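Local coordinates for protein 3-dehydroshikimate dehydratase (Pseudomonas putida, PDB 5HMQ) that converts 3-dehydroshikimate to protocatechuate, a common intermediate of quinate and shikimate degradation, with the help of a divalent metal ion, at residues G394-A402 with G408-Q416. Residues are numbered along the deposited sequence; the frame is centred on the assembly and turned at random.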
loop_
_atom_site.group_PDB
_atom_site.type_symbol
_atom_site.label_atom_id
_atom_site.label_comp_id
_atom_site.label_asym_id
_atom_site.label_seq_id
_atom_site.Cartn_x
_atom_site.Cartn_y
_atom_site.Cartn_z
ATOM N N GLY C 394 -0.505 20.844 20.612
ATOM C CA GLY C 394 -0.256 19.509 20.118
ATOM C C GLY C 394 1.210 19.231 19.865
ATOM O O GLY C 394 2.071 19.494 20.710
ATOM N N PRO C 395 1.524 18.692 18.682
ATOM C CA PRO C 395 2.928 18.411 18.351
ATOM C C PRO C 395 3.724 19.643 17.961
ATOM O O PRO C 395 4.948 19.543 17.798
ATOM C CB PRO C 395 2.811 17.443 17.171
ATOM C CG PRO C 395 1.562 17.882 16.481
ATOM C CD PRO C 395 0.616 18.328 17.579
ATOM N N ASN C 396 3.074 20.794 17.809
ATOM C CA ASN C 396 3.738 22.019 17.382
ATOM C C ASN C 396 4.309 22.719 18.609
ATOM O O ASN C 396 3.566 23.314 19.396
ATOM C CB ASN C 396 2.765 22.922 16.628
ATOM C CG ASN C 396 3.419 24.197 16.124
ATOM O OD1 ASN C 396 4.641 24.344 16.170
ATOM N ND2 ASN C 396 2.606 25.123 15.629
ATOM N N GLU C 397 5.627 22.648 18.772
ATOM C CA GLU C 397 6.310 23.295 19.882
ATOM C C GLU C 397 6.936 24.624 19.483
ATOM O O GLU C 397 7.684 25.208 20.273
ATOM C CB GLU C 397 7.365 22.354 20.468
ATOM C CG GLU C 397 6.767 21.061 21.002
ATOM C CD GLU C 397 7.777 20.184 21.711
ATOM O OE1 GLU C 397 8.904 20.660 21.967
ATOM O OE2 GLU C 397 7.440 19.018 22.014
ATOM N N CYS C 398 6.664 25.100 18.272
ATOM C CA CYS C 398 7.026 26.445 17.862
ATOM C C CYS C 398 5.848 27.389 18.095
ATOM O O CYS C 398 4.731 26.969 18.400
ATOM C CB CYS C 398 7.455 26.472 16.395
ATOM S SG CYS C 398 9.025 25.644 16.063
ATOM N N GLU C 399 6.108 28.686 17.945
ATOM C CA GLU C 399 5.078 29.693 18.152
ATOM C C GLU C 399 4.415 30.146 16.856
ATOM O O GLU C 399 3.423 30.881 16.911
ATOM C CB GLU C 399 5.665 30.895 18.901
ATOM C CG GLU C 399 6.302 30.496 20.227
ATOM C CD GLU C 399 6.368 31.633 21.228
ATOM O OE1 GLU C 399 5.763 32.695 20.971
ATOM O OE2 GLU C 399 7.016 31.456 22.283
ATOM N N VAL C 400 4.923 29.719 15.705
ATOM C CA VAL C 400 4.277 29.975 14.419
ATOM C C VAL C 400 3.302 28.834 14.144
ATOM O O VAL C 400 3.420 27.763 14.757
ATOM C CB VAL C 400 5.314 30.107 13.292
ATOM C CG1 VAL C 400 6.235 31.291 13.550
ATOM C CG2 VAL C 400 6.113 28.818 13.153
ATOM N N PRO C 401 2.329 29.006 13.253
ATOM C CA PRO C 401 1.444 27.887 12.913
ATOM C C PRO C 401 2.184 26.800 12.146
ATOM O O PRO C 401 3.223 27.027 11.523
ATOM C CB PRO C 401 0.355 28.536 12.049
ATOM C CG PRO C 401 0.962 29.801 11.547
ATOM C CD PRO C 401 1.904 30.263 12.614
ATOM N N ALA C 402 1.628 25.590 12.214
ATOM C CA ALA C 402 2.195 24.426 11.552
ATOM C C ALA C 402 1.107 23.669 10.803
ATOM O O ALA C 402 -0.061 23.670 11.204
ATOM C CB ALA C 402 2.888 23.491 12.553
ATOM N N GLY C 408 4.014 11.910 9.883
ATOM C CA GLY C 408 3.850 12.622 11.131
ATOM C C GLY C 408 4.515 13.980 11.181
ATOM O O GLY C 408 4.227 14.771 12.084
ATOM N N SER C 409 5.372 14.279 10.204
ATOM C CA SER C 409 6.139 15.515 10.190
ATOM C C SER C 409 5.261 16.752 10.006
ATOM O O SER C 409 4.134 16.695 9.509
ATOM C CB SER C 409 7.194 15.468 9.084
ATOM O OG SER C 409 6.601 15.265 7.814
ATOM N N LEU C 410 5.823 17.887 10.419
ATOM C CA LEU C 410 5.161 19.182 10.457
ATOM C C LEU C 410 5.797 20.140 9.457
ATOM O O LEU C 410 6.967 19.996 9.090
ATOM C CB LEU C 410 5.229 19.786 11.863
ATOM C CG LEU C 410 4.599 18.956 12.983
ATOM C CD1 LEU C 410 4.716 19.676 14.318
ATOM C CD2 LEU C 410 3.142 18.648 12.658
ATOM N N LEU C 411 5.013 21.123 9.018
ATOM C CA LEU C 411 5.497 22.223 8.188
ATOM C C LEU C 411 5.193 23.532 8.906
ATOM O O LEU C 411 4.029 23.932 9.006
ATOM C CB LEU C 411 4.855 22.202 6.800
ATOM C CG LEU C 411 5.177 21.027 5.876
ATOM C CD1 LEU C 411 4.258 21.035 4.669
ATOM C CD2 LEU C 411 6.630 21.089 5.432
ATOM N N TYR C 412 6.235 24.195 9.406
ATOM C CA TYR C 412 6.064 25.474 10.082
ATOM C C TYR C 412 5.972 26.607 9.069
ATOM O O TYR C 412 6.721 26.649 8.089
ATOM C CB TYR C 412 7.221 25.754 11.039
ATOM C CG TYR C 412 7.536 24.643 12.009
ATOM C CD1 TYR C 412 6.633 24.273 12.996
ATOM C CD2 TYR C 412 8.758 23.989 11.962
ATOM C CE1 TYR C 412 6.930 23.264 13.891
ATOM C CE2 TYR C 412 9.066 22.991 12.854
ATOM C CZ TYR C 412 8.150 22.627 13.815
ATOM O OH TYR C 412 8.461 21.622 14.701
ATOM N N LEU C 413 5.054 27.536 9.318
ATOM C CA LEU C 413 4.850 28.698 8.459
ATOM C C LEU C 413 5.517 29.894 9.130
ATOM O O LEU C 413 4.919 30.553 9.985
ATOM C CB LEU C 413 3.362 28.935 8.220
ATOM C CG LEU C 413 2.593 27.705 7.732
ATOM C CD1 LEU C 413 1.116 28.017 7.562
ATOM C CD2 LEU C 413 3.189 27.180 6.434
ATOM N N VAL C 414 6.757 30.178 8.738
ATOM C CA VAL C 414 7.569 31.210 9.372
ATOM C C VAL C 414 7.525 32.460 8.506
ATOM O O VAL C 414 7.940 32.438 7.340
ATOM C CB VAL C 414 9.015 30.736 9.579
ATOM C CG1 VAL C 414 9.852 31.847 10.194
ATOM C CG2 VAL C 414 9.039 29.497 10.460
ATOM N N GLU C 415 7.017 33.548 9.080
ATOM C CA GLU C 415 7.026 34.859 8.449
ATOM C C GLU C 415 8.225 35.656 8.951
ATOM O O GLU C 415 8.377 35.869 10.158
ATOM C CB GLU C 415 5.717 35.599 8.734
ATOM C CG GLU C 415 5.232 36.482 7.592
ATOM C CD GLU C 415 3.840 37.037 7.842
ATOM O OE1 GLU C 415 3.636 37.686 8.891
ATOM O OE2 GLU C 415 2.945 36.812 6.999
ATOM N N GLN C 416 9.079 36.067 8.023
ATOM C CA GLN C 416 10.130 37.056 8.226
ATOM C C GLN C 416 9.621 38.291 8.973
ATOM O O GLN C 416 8.593 38.865 8.603
ATOM C CB GLN C 416 10.720 37.472 6.865
ATOM C CG GLN C 416 9.688 37.845 5.770
ATOM C CD GLN C 416 8.730 36.712 5.410
ATOM O OE1 GLN C 416 9.104 35.537 5.422
ATOM N NE2 GLN C 416 7.480 37.060 5.142
#
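C398 lays its sulfur over one face of the Y412 ring, SG lying 3.9 Å from the ring centroid and 15° off the normal. With SG anti to its own carbonyl carbon (chi1 -69°), the small, polarisable thiol drops onto the aromatic surface. N396 meets the same ring at its edge, near the ring plane: OD1 comes within 3.4 Å of Y412 CE1, amide and ring turned 36° apart. That oxygen also accepts from C398 N (3.0 Å) in an Asx turn, while ND2 gives a nearly straight bond to V400 O (2.9 Å) and another to F389 O, so the amide that borders the ring also braces the loop. V400 crosses Y412 at about a right angle, its branched CB presenting CG2 to both Y412 CB and V414 CG2. A402 forms an antiparallel non-hydrogen-bonded pair with Y412, its single methyl fitting close to the strand and approaching CD1 obliquely; next to it, L413 N makes a nearly straight bond to P401 O (2.9 Å). The loop leading into strand 402-404 is thus folded against strand 410-414 in the first VOC module. Y412 is amphipathic here: its ring packs against these groups, while its OH is hydrogen-bonded to E302 OE1, satisfying the polar end of a buried side chain.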